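Local coordinates for protein galactose-1-phosphate uridylyltransferase (Bacillus cereus, PDB 4QVU) that is of unknown function but has a HIT-like fold, binds zinc and may have UDP-glucose:hexose-1-phosphate uridylyltransferase activity, at residues E80-L85 / Y185-V190; S84-S89 / G177-L182; K91-L96 / V105-N110; L206-L211 / I215-V220. One frame throughout, in Å; residues are numbered along the deposited sequence.

Helix 79-97 is the first helix along the chain and takes part in three of the four contacts. Interactions 1 and 2 start from overlapping segments of it and close long loops on helix 179-195. They join the N-terminal and C-terminal family regions. Interaction 3 is nested inside both loops, where the chain turns back after that helix and strand 104-111 packs against it. Interaction 4 follows in series and is the hairpin of strands 203-211 and 214-222. Strand 203-211 lies beside strand 104-111, so interactions 3 and 4 meet within one antiparallel sheet. I186 of interaction 1 and I86 and L182 of interaction 2 pack on the hairpin.

Interaction 1. Residues E80-L85 / Y185-V190; sequences EHMRSL and YIQQTV
I186 and Q187 meet selenomethionine M82 where two helices pack side by side on one face of the antiparallel sheet. This is a HIT-like fold, and the contact joins helix 79-97 to helix 179-195. I186 offers its CG2 branch, which lies 3.8 Å from CE of M82. The two side chains cross at about a right angle. I186 also packs on L206 and F208, so it touches both the other helix and the sheet. Q187 comes next and touches M82 through its aliphatic part. CB of Q187 is 4.0 Å from CG of M82, and the two chains run past each other in opposite directions. M82 reaches both residues because its CG is anti to the backbone N (chi1 -172°) and its chain then bends at chi2. The polar end of Q187 is held elsewhere: NE2 hydrogen-bonds to the backbone oxygens of I74 and Y77. T189 packs on F169 and I171 of strand 169-173. Its hydroxyl OG1 donates a hydrogen bond back to O of Y185 at 2.7 Å, and T189 N reaches the same oxygen from the other face of the carbonyl plane.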
loop_
_atom_site.group_PDB
_atom_site.type_symbol
_atom_site.label_atom_id
_atom_site.label_comp_id
_atom_site.label_asym_id
_atom_site.label_seq_id
_atom_site.Cartn_x
_atom_site.Cartn_y
_atom_site.Cartn_z
ATOM N N GLU A 80 -6.115 -25.931 30.069
ATOM C CA GLU A 80 -5.059 -25.798 31.076
ATOM C C GLU A 80 -3.669 -25.750 30.426
ATOM O O GLU A 80 -2.882 -24.868 30.770
ATOM C CB GLU A 80 -5.125 -26.947 32.092
ATOM N N HIS A 81 -3.374 -26.681 29.485
ATOM C CA HIS A 81 -2.076 -26.750 28.800
ATOM C C HIS A 81 -1.862 -25.508 27.926
ATOM O O HIS A 81 -0.761 -24.952 27.934
ATOM C CB HIS A 81 -1.945 -28.024 27.959
ATOM C CG HIS A 81 -0.545 -28.269 27.483
ATOM N ND1 HIS A 81 0.354 -29.008 28.234
ATOM C CD2 HIS A 81 0.071 -27.851 26.351
ATOM C CE1 HIS A 81 1.478 -29.024 27.536
ATOM N NE2 HIS A 81 1.355 -28.341 26.395
HETATM N N MSE A 82 -2.918 -25.053 27.215
HETATM C CA MSE A 82 -2.880 -23.839 26.400
HETATM C C MSE A 82 -2.610 -22.605 27.321
HETATM O O MSE A 82 -1.800 -21.751 26.959
HETATM C CB MSE A 82 -4.188 -23.691 25.586
HETATM C CG MSE A 82 -4.162 -22.554 24.567
HETATM SE SE MSE A 82 -2.722 -22.731 23.264
HETATM C CE MSE A 82 -2.643 -20.902 22.641
ATOM N N ARG A 83 -3.236 -22.557 28.518
ATOM C CA ARG A 83 -3.056 -21.497 29.521
ATOM C C ARG A 83 -1.623 -21.503 30.072
ATOM O O ARG A 83 -1.002 -20.439 30.158
ATOM C CB ARG A 83 -4.064 -21.642 30.682
ATOM N N SER A 84 -1.106 -22.702 30.446
ATOM C CA SER A 84 0.248 -22.892 30.983
ATOM C C SER A 84 1.316 -22.573 29.929
ATOM O O SER A 84 2.327 -21.966 30.271
ATOM C CB SER A 84 0.434 -24.319 31.492
ATOM O OG SER A 84 -0.432 -24.600 32.579
ATOM N N LEU A 85 1.083 -22.955 28.652
ATOM C CA LEU A 85 2.036 -22.703 27.574
ATOM C C LEU A 85 2.179 -21.190 27.309
ATOM O O LEU A 85 3.312 -20.716 27.202
ATOM C CB LEU A 85 1.645 -23.442 26.279
ATOM C CG LEU A 85 2.525 -23.178 25.046
ATOM C CD1 LEU A 85 3.941 -23.714 25.234
ATOM C CD2 LEU A 85 1.901 -23.755 23.793
ATOM N N TYR A 185 -8.256 -16.941 23.058
ATOM C CA TYR A 185 -8.473 -16.236 21.791
ATOM C C TYR A 185 -7.474 -16.708 20.735
ATOM O O TYR A 185 -7.863 -16.861 19.576
ATOM C CB TYR A 185 -8.382 -14.715 21.986
ATOM C CG TYR A 185 -9.697 -14.071 22.377
ATOM C CD1 TYR A 185 -10.342 -14.414 23.563
ATOM C CD2 TYR A 185 -10.269 -13.076 21.589
ATOM C CE1 TYR A 185 -11.549 -13.824 23.928
ATOM C CE2 TYR A 185 -11.474 -12.470 21.950
ATOM C CZ TYR A 185 -12.113 -12.854 23.116
ATOM O OH TYR A 185 -13.296 -12.261 23.488
ATOM N N ILE A 186 -6.206 -16.978 21.129
ATOM C CA ILE A 186 -5.198 -17.499 20.196
ATOM C C ILE A 186 -5.665 -18.876 19.716
ATOM O O ILE A 186 -5.780 -19.085 18.514
ATOM C CB ILE A 186 -3.770 -17.551 20.806
ATOM C CG1 ILE A 186 -3.236 -16.140 21.122
ATOM C CG2 ILE A 186 -2.808 -18.301 19.867
ATOM C CD1 ILE A 186 -1.989 -16.128 22.002
ATOM N N GLN A 187 -6.011 -19.777 20.658
ATOM C CA GLN A 187 -6.447 -21.135 20.352
ATOM C C GLN A 187 -7.645 -21.141 19.399
ATOM O O GLN A 187 -7.595 -21.874 18.418
ATOM C CB GLN A 187 -6.781 -21.918 21.619
ATOM C CG GLN A 187 -6.974 -23.403 21.332
ATOM C CD GLN A 187 -7.224 -24.227 22.559
ATOM O OE1 GLN A 187 -8.055 -23.894 23.412
ATOM N NE2 GLN A 187 -6.565 -25.370 22.620
ATOM N N GLN A 188 -8.679 -20.314 19.643
ATOM C CA GLN A 188 -9.869 -20.270 18.779
ATOM C C GLN A 188 -9.535 -19.712 17.398
ATOM O O GLN A 188 -9.974 -20.295 16.405
ATOM C CB GLN A 188 -11.014 -19.453 19.409
ATOM C CG GLN A 188 -11.615 -20.079 20.675
ATOM C CD GLN A 188 -12.019 -21.526 20.481
ATOM O OE1 GLN A 188 -11.293 -22.452 20.869
ATOM N NE2 GLN A 188 -13.156 -21.754 19.828
ATOM N N THR A 189 -8.729 -18.634 17.324
ATOM C CA THR A 189 -8.344 -18.041 16.049
ATOM C C THR A 189 -7.529 -19.066 15.254
ATOM O O THR A 189 -7.785 -19.216 14.067
ATOM C CB THR A 189 -7.591 -16.708 16.235
ATOM O OG1 THR A 189 -8.340 -15.836 17.097
ATOM C CG2 THR A 189 -7.320 -16.002 14.905
ATOM N N VAL A 190 -6.607 -19.801 15.906
ATOM C CA VAL A 190 -5.789 -20.851 15.270
ATOM C C VAL A 190 -6.719 -21.964 14.743
ATOM O O VAL A 190 -6.599 -22.345 13.574
ATOM C CB VAL A 190 -4.702 -21.403 16.240
ATOM C CG1 VAL A 190 -4.181 -22.778 15.811
ATOM C CG2 VAL A 190 -3.554 -20.408 16.389
#

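Interaction 2. Residues S84-S89 / G177-L182; sequences SLIRFS and GCIDEL. With ZN (zinc ion), chain B.
The guanidinium of R87 has the carboxylate of D180 over one face and CG2 of I179 at its edge. CG of D180 stands 3.2 Å above the guanidinium plane and is offset toward the rim. The two planes are 39° apart. NH2 of R87 is 2.8 Å from OD2 of D180, a salt bridge. The oxygen is well out of the guanidinium plane, so the attraction is one of charge and no N-H points at it. R87 gets there with an extended chain from CG to NE, which passes across I179. At the edge, NE of R87 is 3.5 Å from CG2 of I179. In this HIT-like fold the contact joins the middle of helix 79-97 to the first turn of helix 179-195. Deeper in, CG2 of I86 packs on CG1 of I179 at 3.9 Å. Residues of the same helix start also hold the zinc ion. C178, the N-cap residue, binds it through SG at 2.4 Å. E181 binds it through OE2 at 2.0 Å, and ND1 of H153 is the third protein ligand.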
loop_
_atom_site.group_PDB
_atom_site.type_symbol
_atom_site.label_atom_id
_atom_site.label_comp_id
_atom_site.label_asym_id
_atom_site.label_seq_id
_atom_site.Cartn_x
_atom_site.Cartn_y
_atom_site.Cartn_z
ATOM N N SER A 84 -1.106 -22.702 30.446
ATOM C CA SER A 84 0.248 -22.892 30.983
ATOM C C SER A 84 1.316 -22.573 29.929
ATOM O O SER A 84 2.327 -21.966 30.271
ATOM C CB SER A 84 0.434 -24.319 31.492
ATOM O OG SER A 84 -0.432 -24.600 32.579
ATOM N N LEU A 85 1.083 -22.955 28.652
ATOM C CA LEU A 85 2.036 -22.703 27.574
ATOM C C LEU A 85 2.179 -21.190 27.309
ATOM O O LEU A 85 3.312 -20.716 27.202
ATOM C CB LEU A 85 1.645 -23.442 26.279
ATOM C CG LEU A 85 2.525 -23.178 25.046
ATOM C CD1 LEU A 85 3.941 -23.714 25.234
ATOM C CD2 LEU A 85 1.901 -23.755 23.793
ATOM N N ILE A 86 1.056 -20.443 27.231
ATOM C CA ILE A 86 1.099 -19.006 26.970
ATOM C C ILE A 86 1.684 -18.293 28.209
ATOM O O ILE A 86 2.522 -17.413 28.034
ATOM C CB ILE A 86 -0.294 -18.458 26.539
ATOM C CG1 ILE A 86 -0.692 -19.013 25.134
ATOM C CG2 ILE A 86 -0.395 -16.913 26.572
ATOM C CD1 ILE A 86 0.270 -18.705 23.918
ATOM N N ARG A 87 1.335 -18.723 29.435
ATOM C CA ARG A 87 1.892 -18.126 30.652
ATOM C C ARG A 87 3.417 -18.319 30.720
ATOM O O ARG A 87 4.123 -17.347 30.969
ATOM C CB ARG A 87 1.222 -18.682 31.906
ATOM C CG ARG A 87 -0.058 -17.940 32.228
ATOM C CD ARG A 87 -0.780 -18.498 33.429
ATOM N NE ARG A 87 -1.868 -17.608 33.830
ATOM C CZ ARG A 87 -2.682 -17.828 34.853
ATOM N NH1 ARG A 87 -2.557 -18.927 35.589
ATOM N NH2 ARG A 87 -3.639 -16.957 35.145
ATOM N N PHE A 88 3.923 -19.528 30.438
ATOM C CA PHE A 88 5.359 -19.829 30.430
ATOM C C PHE A 88 6.097 -18.971 29.376
ATOM O O PHE A 88 7.078 -18.310 29.714
ATOM C CB PHE A 88 5.575 -21.329 30.147
ATOM C CG PHE A 88 6.993 -21.845 30.233
ATOM C CD1 PHE A 88 7.498 -22.344 31.431
ATOM C CD2 PHE A 88 7.806 -21.885 29.105
ATOM C CE1 PHE A 88 8.798 -22.856 31.501
ATOM C CE2 PHE A 88 9.104 -22.402 29.174
ATOM C CZ PHE A 88 9.592 -22.880 30.371
ATOM N N SER A 89 5.594 -18.966 28.118
ATOM C CA SER A 89 6.157 -18.252 26.964
ATOM C C SER A 89 6.272 -16.747 27.203
ATOM O O SER A 89 7.366 -16.217 27.043
ATOM C CB SER A 89 5.312 -18.493 25.719
ATOM O OG SER A 89 5.317 -19.870 25.379
ATOM N N GLY A 177 -3.005 -9.733 33.698
ATOM C CA GLY A 177 -3.985 -10.624 34.321
ATOM C C GLY A 177 -4.970 -11.281 33.362
ATOM O O GLY A 177 -5.593 -12.286 33.718
ATOM N N CYS A 178 -5.096 -10.733 32.120
ATOM C CA CYS A 178 -5.986 -11.220 31.054
ATOM C C CYS A 178 -5.247 -12.203 30.115
ATOM O O CYS A 178 -5.712 -12.444 28.996
ATOM C CB CYS A 178 -6.548 -10.044 30.260
ATOM S SG CYS A 178 -7.200 -8.698 31.276
ATOM N N ILE A 179 -4.118 -12.774 30.574
ATOM C CA ILE A 179 -3.268 -13.686 29.810
ATOM C C ILE A 179 -4.027 -15.003 29.460
ATOM O O ILE A 179 -3.824 -15.525 28.359
ATOM C CB ILE A 179 -1.939 -13.964 30.568
ATOM C CG1 ILE A 179 -0.914 -14.697 29.678
ATOM C CG2 ILE A 179 -2.143 -14.607 31.982
ATOM C CD1 ILE A 179 0.494 -14.584 30.121
ATOM N N ASP A 180 -4.910 -15.505 30.353
ATOM C CA ASP A 180 -5.689 -16.720 30.089
ATOM C C ASP A 180 -6.763 -16.457 29.018
ATOM O O ASP A 180 -7.146 -17.378 28.294
ATOM C CB ASP A 180 -6.325 -17.251 31.374
ATOM C CG ASP A 180 -5.338 -17.798 32.395
ATOM O OD1 ASP A 180 -4.198 -18.145 32.000
ATOM O OD2 ASP A 180 -5.733 -17.957 33.574
ATOM N N GLU A 181 -7.222 -15.198 28.903
ATOM C CA GLU A 181 -8.195 -14.796 27.891
ATOM C C GLU A 181 -7.510 -14.740 26.541
ATOM O O GLU A 181 -8.101 -15.165 25.554
ATOM C CB GLU A 181 -8.850 -13.453 28.239
ATOM C CG GLU A 181 -9.689 -13.500 29.501
ATOM C CD GLU A 181 -10.319 -12.178 29.882
ATOM O OE1 GLU A 181 -11.329 -11.793 29.250
ATOM O OE2 GLU A 181 -9.822 -11.545 30.842
ATOM N N LEU A 182 -6.240 -14.257 26.509
ATOM C CA LEU A 182 -5.380 -14.171 25.321
ATOM C C LEU A 182 -5.157 -15.576 24.757
ATOM O O LEU A 182 -5.445 -15.807 23.583
ATOM C CB LEU A 182 -4.040 -13.484 25.686
ATOM C CG LEU A 182 -2.976 -13.287 24.588
ATOM C CD1 LEU A 182 -3.421 -12.278 23.562
ATOM C CD2 LEU A 182 -1.670 -12.794 25.194
HETATM ZN ZN ZN B . -9.101 -9.998 31.917
#

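Interaction 3. Residues K91-L96 / V105-N110; sequences KHWLNL and VILYKN
W93 lays its indole against L107 and V105. Its chi1 of 160° swings the ring away from the backbone N, over the strand. The side chain starts at CB, which touches CD2 of L107 at 3.8 Å. At CG the ring comes over CB of L107. That carbon lies 3.6 Å from the centroid of the five-membered ring and 15° off the ring normal, a CH-pi contact over the face. L94 CD2 lies over the opposite face, toward the rim, so the indole is held between two leucines. CD1 of W93 packs on CG1 of V105 at 3.7 Å. Next to it, NE1 donates a hydrogen bond to O of V105 at 2.8 Å. The bond is bent, with an N-H...O angle of 141°. The oxygen is in the indole plane, but the donor stands above the carbonyl plane of V105. This bond satisfies the buried indole N-H and fixes the rotation of the ring. On the six-membered ring, CE3 meets CD2 of L107 at 3.6 Å. The far corner, CH2, reaches C of Y209 at 3.6 Å. One turn on, CD2 of L96 packs on CG1 of V105 at 3.9 Å. Segments 91-96 and 105-110 run nearly antiparallel, and their axes come within 8.2 Å. Helix 79-97 thus covers one face of strand 104-111, and W93 and L94 extend to I215 on strand 214-222. Strand 104-111 itself lies between strands 123-129 and 203-211.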
loop_
_atom_site.group_PDB
_atom_site.type_symbol
_atom_site.label_atom_id
_atom_site.label_comp_id
_atom_site.label_asym_id
_atom_site.label_seq_id
_atom_site.Cartn_x
_atom_site.Cartn_y
_atom_site.Cartn_z
ATOM N N LYS A 91 6.009 -15.041 30.122
ATOM C CA LYS A 91 6.845 -14.810 31.315
ATOM C C LYS A 91 8.337 -14.796 30.955
ATOM O O LYS A 91 9.034 -13.861 31.336
ATOM C CB LYS A 91 6.582 -15.879 32.408
ATOM C CG LYS A 91 7.388 -15.673 33.705
ATOM C CD LYS A 91 7.089 -16.665 34.848
ATOM C CE LYS A 91 7.852 -17.975 34.827
ATOM N NZ LYS A 91 7.309 -18.950 33.844
ATOM N N HIS A 92 8.814 -15.804 30.209
ATOM C CA HIS A 92 10.228 -15.901 29.863
ATOM C C HIS A 92 10.618 -14.878 28.797
ATOM O O HIS A 92 11.754 -14.410 28.823
ATOM C CB HIS A 92 10.587 -17.320 29.423
ATOM C CG HIS A 92 10.512 -18.273 30.579
ATOM N ND1 HIS A 92 11.402 -18.190 31.641
ATOM C CD2 HIS A 92 9.617 -19.254 30.840
ATOM C CE1 HIS A 92 11.028 -19.124 32.495
ATOM N NE2 HIS A 92 9.969 -19.798 32.051
ATOM N N TRP A 93 9.682 -14.489 27.915
ATOM C CA TRP A 93 9.897 -13.468 26.894
ATOM C C TRP A 93 10.103 -12.095 27.549
ATOM O O TRP A 93 11.071 -11.397 27.232
ATOM C CB TRP A 93 8.698 -13.440 25.923
ATOM C CG TRP A 93 8.506 -12.187 25.108
ATOM C CD1 TRP A 93 9.411 -11.605 24.266
ATOM C CD2 TRP A 93 7.263 -11.497 24.891
ATOM N NE1 TRP A 93 8.843 -10.522 23.634
ATOM C CE2 TRP A 93 7.516 -10.456 23.966
ATOM C CE3 TRP A 93 5.957 -11.647 25.403
ATOM C CZ2 TRP A 93 6.518 -9.562 23.552
ATOM C CZ3 TRP A 93 4.972 -10.761 24.992
ATOM C CH2 TRP A 93 5.255 -9.737 24.073
ATOM N N LEU A 94 9.204 -11.725 28.464
ATOM C CA LEU A 94 9.221 -10.422 29.098
ATOM C C LEU A 94 10.375 -10.300 30.090
ATOM O O LEU A 94 10.969 -9.225 30.155
ATOM C CB LEU A 94 7.871 -10.115 29.780
ATOM C CG LEU A 94 6.663 -9.960 28.826
ATOM C CD1 LEU A 94 5.417 -9.670 29.573
ATOM C CD2 LEU A 94 6.882 -8.870 27.785
ATOM N N ASN A 95 10.736 -11.387 30.804
ATOM C CA ASN A 95 11.844 -11.357 31.763
ATOM C C ASN A 95 13.198 -11.276 31.067
ATOM O O ASN A 95 14.099 -10.645 31.621
ATOM C CB ASN A 95 11.825 -12.569 32.690
ATOM C CG ASN A 95 10.744 -12.517 33.736
ATOM O OD1 ASN A 95 10.468 -11.476 34.350
ATOM N ND2 ASN A 95 10.153 -13.663 34.009
ATOM N N LEU A 96 13.353 -11.900 29.871
ATOM C CA LEU A 96 14.621 -11.870 29.124
ATOM C C LEU A 96 14.892 -10.454 28.574
ATOM O O LEU A 96 16.054 -10.062 28.473
ATOM C CB LEU A 96 14.639 -12.903 27.978
ATOM C CG LEU A 96 16.011 -13.210 27.328
ATOM C CD1 LEU A 96 16.892 -14.062 28.243
ATOM C CD2 LEU A 96 15.840 -13.925 25.999
ATOM N N VAL A 105 13.562 -8.353 22.617
ATOM C CA VAL A 105 13.431 -9.808 22.591
ATOM C C VAL A 105 12.129 -10.155 21.847
ATOM O O VAL A 105 11.063 -9.630 22.172
ATOM C CB VAL A 105 13.482 -10.415 24.023
ATOM C CG1 VAL A 105 13.108 -11.889 24.020
ATOM C CG2 VAL A 105 14.851 -10.216 24.660
ATOM N N ILE A 106 12.235 -11.031 20.841
ATOM C CA ILE A 106 11.120 -11.498 20.024
ATOM C C ILE A 106 10.620 -12.843 20.534
ATOM O O ILE A 106 11.423 -13.727 20.839
ATOM C CB ILE A 106 11.562 -11.599 18.537
ATOM C CG1 ILE A 106 11.625 -10.209 17.875
ATOM C CG2 ILE A 106 10.654 -12.544 17.745
ATOM C CD1 ILE A 106 12.091 -10.214 16.415
ATOM N N LEU A 107 9.289 -12.990 20.582
ATOM C CA LEU A 107 8.528 -14.199 20.885
ATOM C C LEU A 107 7.590 -14.449 19.698
ATOM O O LEU A 107 6.757 -13.587 19.366
ATOM C CB LEU A 107 7.768 -14.101 22.231
ATOM C CG LEU A 107 6.717 -15.203 22.541
ATOM C CD1 LEU A 107 7.336 -16.583 22.673
ATOM C CD2 LEU A 107 5.944 -14.887 23.776
ATOM N N TYR A 108 7.764 -15.599 19.026
ATOM C CA TYR A 108 6.959 -15.934 17.857
ATOM C C TYR A 108 6.918 -17.455 17.640
ATOM O O TYR A 108 7.710 -18.202 18.223
ATOM C CB TYR A 108 7.496 -15.207 16.588
ATOM C CG TYR A 108 8.699 -15.832 15.916
ATOM C CD1 TYR A 108 9.976 -15.679 16.447
ATOM C CD2 TYR A 108 8.572 -16.508 14.707
ATOM C CE1 TYR A 108 11.091 -16.238 15.823
ATOM C CE2 TYR A 108 9.683 -17.064 14.067
ATOM C CZ TYR A 108 10.940 -16.923 14.627
ATOM O OH TYR A 108 12.031 -17.462 13.997
ATOM N N LYS A 109 5.972 -17.896 16.797
ATOM C CA LYS A 109 5.746 -19.292 16.435
ATOM C C LYS A 109 5.596 -19.438 14.925
ATOM O O LYS A 109 5.082 -18.536 14.260
ATOM C CB LYS A 109 4.491 -19.845 17.141
ATOM C CG LYS A 109 4.279 -21.324 16.892
ATOM C CD LYS A 109 2.990 -21.902 17.422
ATOM C CE LYS A 109 2.963 -23.365 17.055
ATOM N NZ LYS A 109 1.756 -24.052 17.563
ATOM N N ASN A 110 6.031 -20.589 14.403
ATOM C CA ASN A 110 5.873 -21.018 13.013
ATOM C C ASN A 110 5.168 -22.364 13.026
ATOM O O ASN A 110 5.563 -23.234 13.804
ATOM C CB ASN A 110 7.222 -21.099 12.281
ATOM C CG ASN A 110 8.084 -19.866 12.337
ATOM O OD1 ASN A 110 7.600 -18.734 12.353
ATOM N ND2 ASN A 110 9.394 -20.065 12.327
#

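Interaction 4. Residues L206-L211 / I215-V220; sequences LFFYYL and IICKVV
F207 and K218 form a hydrogen-bonded pair in an antiparallel beta hairpin. N of F207 donates to O of K218 at 2.8 Å, and N of K218 donates to O of F207 at 2.7 Å. Y209 and I216 form the second such pair. N of Y209 reaches O of I216 at 2.9 Å, and N of I216 reaches O of Y209 at 3.0 Å. L206, F208 and C217, in the non-hydrogen-bonded pairs of the hairpin, make their backbone hydrogen bonds with K109, L107 and I171 on the neighbouring strands. The buried amine of K218 has a salt bridge to E168 and hydrogen bonds to N142 O and N170 OD1, while the hydroxyl of Y209 hydrogen-bonds to O of G231 of the second subunit. On the other face of the sheet, SG of C217 lies 4.0 Å from the centroid of the F208 ring and 20° off its normal, a sulfur-aromatic contact. F208 and C217 face the helices: F208 meets I86 of helix 79-97, and C217 meets I186 of helix 179-195. The hairpin sits mid-sheet, between strands 104-111 and 169-173.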
loop_
_atom_site.group_PDB
_atom_site.type_symbol
_atom_site.label_atom_id
_atom_site.label_comp_id
_atom_site.label_asym_id
_atom_site.label_seq_id
_atom_site.Cartn_x
_atom_site.Cartn_y
_atom_site.Cartn_z
ATOM N N LEU A 206 2.484 -16.998 14.759
ATOM C CA LEU A 206 2.136 -16.167 15.905
ATOM C C LEU A 206 3.231 -15.185 16.086
ATOM O O LEU A 206 4.391 -15.581 16.012
ATOM C CB LEU A 206 1.885 -16.928 17.225
ATOM C CG LEU A 206 0.849 -18.040 17.302
ATOM C CD1 LEU A 206 0.756 -18.524 18.727
ATOM C CD2 LEU A 206 -0.530 -17.583 16.829
ATOM N N PHE A 207 2.896 -13.913 16.285
ATOM C CA PHE A 207 3.882 -12.874 16.584
ATOM C C PHE A 207 3.434 -12.127 17.802
ATOM O O PHE A 207 2.279 -11.706 17.866
ATOM C CB PHE A 207 4.121 -11.910 15.418
ATOM C CG PHE A 207 4.554 -12.577 14.144
ATOM C CD1 PHE A 207 5.845 -13.074 14.005
ATOM C CD2 PHE A 207 3.677 -12.703 13.075
ATOM C CE1 PHE A 207 6.241 -13.709 12.837
ATOM C CE2 PHE A 207 4.079 -13.323 11.900
ATOM C CZ PHE A 207 5.358 -13.823 11.790
ATOM N N PHE A 208 4.326 -11.983 18.783
ATOM C CA PHE A 208 3.996 -11.269 20.001
ATOM C C PHE A 208 4.721 -9.948 20.025
ATOM O O PHE A 208 5.841 -9.835 19.522
ATOM C CB PHE A 208 4.325 -12.103 21.239
ATOM C CG PHE A 208 3.388 -13.267 21.461
ATOM C CD1 PHE A 208 3.584 -14.480 20.800
ATOM C CD2 PHE A 208 2.333 -13.166 22.364
ATOM C CE1 PHE A 208 2.726 -15.563 21.022
ATOM C CE2 PHE A 208 1.475 -14.255 22.588
ATOM C CZ PHE A 208 1.683 -15.448 21.920
ATOM N N TYR A 209 4.046 -8.934 20.586
ATOM C CA TYR A 209 4.545 -7.563 20.714
ATOM C C TYR A 209 4.178 -6.977 22.073
ATOM O O TYR A 209 3.088 -7.249 22.593
ATOM C CB TYR A 209 3.972 -6.644 19.598
ATOM C CG TYR A 209 3.940 -7.243 18.203
ATOM C CD1 TYR A 209 2.933 -8.128 17.824
ATOM C CD2 TYR A 209 4.859 -6.848 17.230
ATOM C CE1 TYR A 209 2.897 -8.683 16.549
ATOM C CE2 TYR A 209 4.805 -7.361 15.934
ATOM C CZ TYR A 209 3.834 -8.296 15.606
ATOM O OH TYR A 209 3.759 -8.817 14.340
ATOM N N TYR A 210 5.095 -6.183 22.642
ATOM C CA TYR A 210 4.864 -5.414 23.855
ATOM C C TYR A 210 4.964 -3.966 23.406
ATOM O O TYR A 210 6.066 -3.450 23.204
ATOM C CB TYR A 210 5.801 -5.791 25.028
ATOM C CG TYR A 210 5.481 -5.011 26.287
ATOM C CD1 TYR A 210 4.456 -5.416 27.140
ATOM C CD2 TYR A 210 6.155 -3.830 26.591
ATOM C CE1 TYR A 210 4.126 -4.677 28.276
ATOM C CE2 TYR A 210 5.826 -3.078 27.717
ATOM C CZ TYR A 210 4.812 -3.507 28.557
ATOM O OH TYR A 210 4.482 -2.772 29.665
ATOM N N LEU A 211 3.796 -3.369 23.104
ATOM C CA LEU A 211 3.652 -2.026 22.540
ATOM C C LEU A 211 2.637 -1.216 23.327
ATOM O O LEU A 211 1.579 -1.745 23.656
ATOM C CB LEU A 211 3.200 -2.170 21.065
ATOM C CG LEU A 211 2.990 -0.884 20.237
ATOM C CD1 LEU A 211 4.313 -0.155 19.966
ATOM C CD2 LEU A 211 2.333 -1.194 18.915
ATOM N N ILE A 215 -0.076 -6.194 25.491
ATOM C CA ILE A 215 0.462 -7.444 24.962
ATOM C C ILE A 215 -0.422 -7.812 23.792
ATOM O O ILE A 215 -1.636 -7.972 23.952
ATOM C CB ILE A 215 0.620 -8.588 26.000
ATOM C CG1 ILE A 215 1.667 -8.187 27.074
ATOM C CG2 ILE A 215 1.018 -9.911 25.284
ATOM C CD1 ILE A 215 1.809 -9.131 28.266
ATOM N N ILE A 216 0.192 -7.873 22.604
ATOM C CA ILE A 216 -0.473 -8.155 21.338
ATOM C C ILE A 216 0.043 -9.443 20.741
ATOM O O ILE A 216 1.258 -9.659 20.667
ATOM C CB ILE A 216 -0.281 -6.989 20.325
ATOM C CG1 ILE A 216 -0.697 -5.624 20.935
ATOM C CG2 ILE A 216 -1.012 -7.286 18.995
ATOM C CD1 ILE A 216 -0.279 -4.375 20.146
ATOM N N CYS A 217 -0.888 -10.274 20.262
ATOM C CA CYS A 217 -0.547 -11.452 19.502
ATOM C C CYS A 217 -1.155 -11.330 18.124
ATOM O O CYS A 217 -2.381 -11.305 17.983
ATOM C CB CYS A 217 -0.959 -12.752 20.179
ATOM S SG CYS A 217 -0.544 -14.217 19.196
ATOM N N LYS A 218 -0.296 -11.249 17.106
ATOM C CA LYS A 218 -0.752 -11.212 15.730
ATOM C C LYS A 218 -0.705 -12.641 15.185
ATOM O O LYS A 218 0.353 -13.269 15.186
ATOM C CB LYS A 218 0.069 -10.230 14.894
ATOM C CG LYS A 218 -0.440 -10.052 13.472
ATOM C CD LYS A 218 0.435 -9.123 12.650
ATOM C CE LYS A 218 0.232 -7.659 12.952
ATOM N NZ LYS A 218 -1.040 -7.145 12.380
ATOM N N VAL A 219 -1.887 -13.170 14.812
ATOM C CA VAL A 219 -2.094 -14.501 14.225
ATOM C C VAL A 219 -2.175 -14.287 12.722
ATOM O O VAL A 219 -3.053 -13.549 12.266
ATOM C CB VAL A 219 -3.338 -15.252 14.796
ATOM C CG1 VAL A 219 -3.302 -16.723 14.408
ATOM C CG2 VAL A 219 -3.451 -15.108 16.315
ATOM N N VAL A 220 -1.233 -14.872 11.960
ATOM C CA VAL A 220 -1.142 -14.657 10.516
ATOM C C VAL A 220 -1.260 -15.988 9.742
ATOM O O VAL A 220 -0.318 -16.785 9.782
ATOM C CB VAL A 220 0.199 -13.931 10.144
ATOM C CG1 VAL A 220 0.253 -13.564 8.661
ATOM C CG2 VAL A 220 0.440 -12.691 11.009
#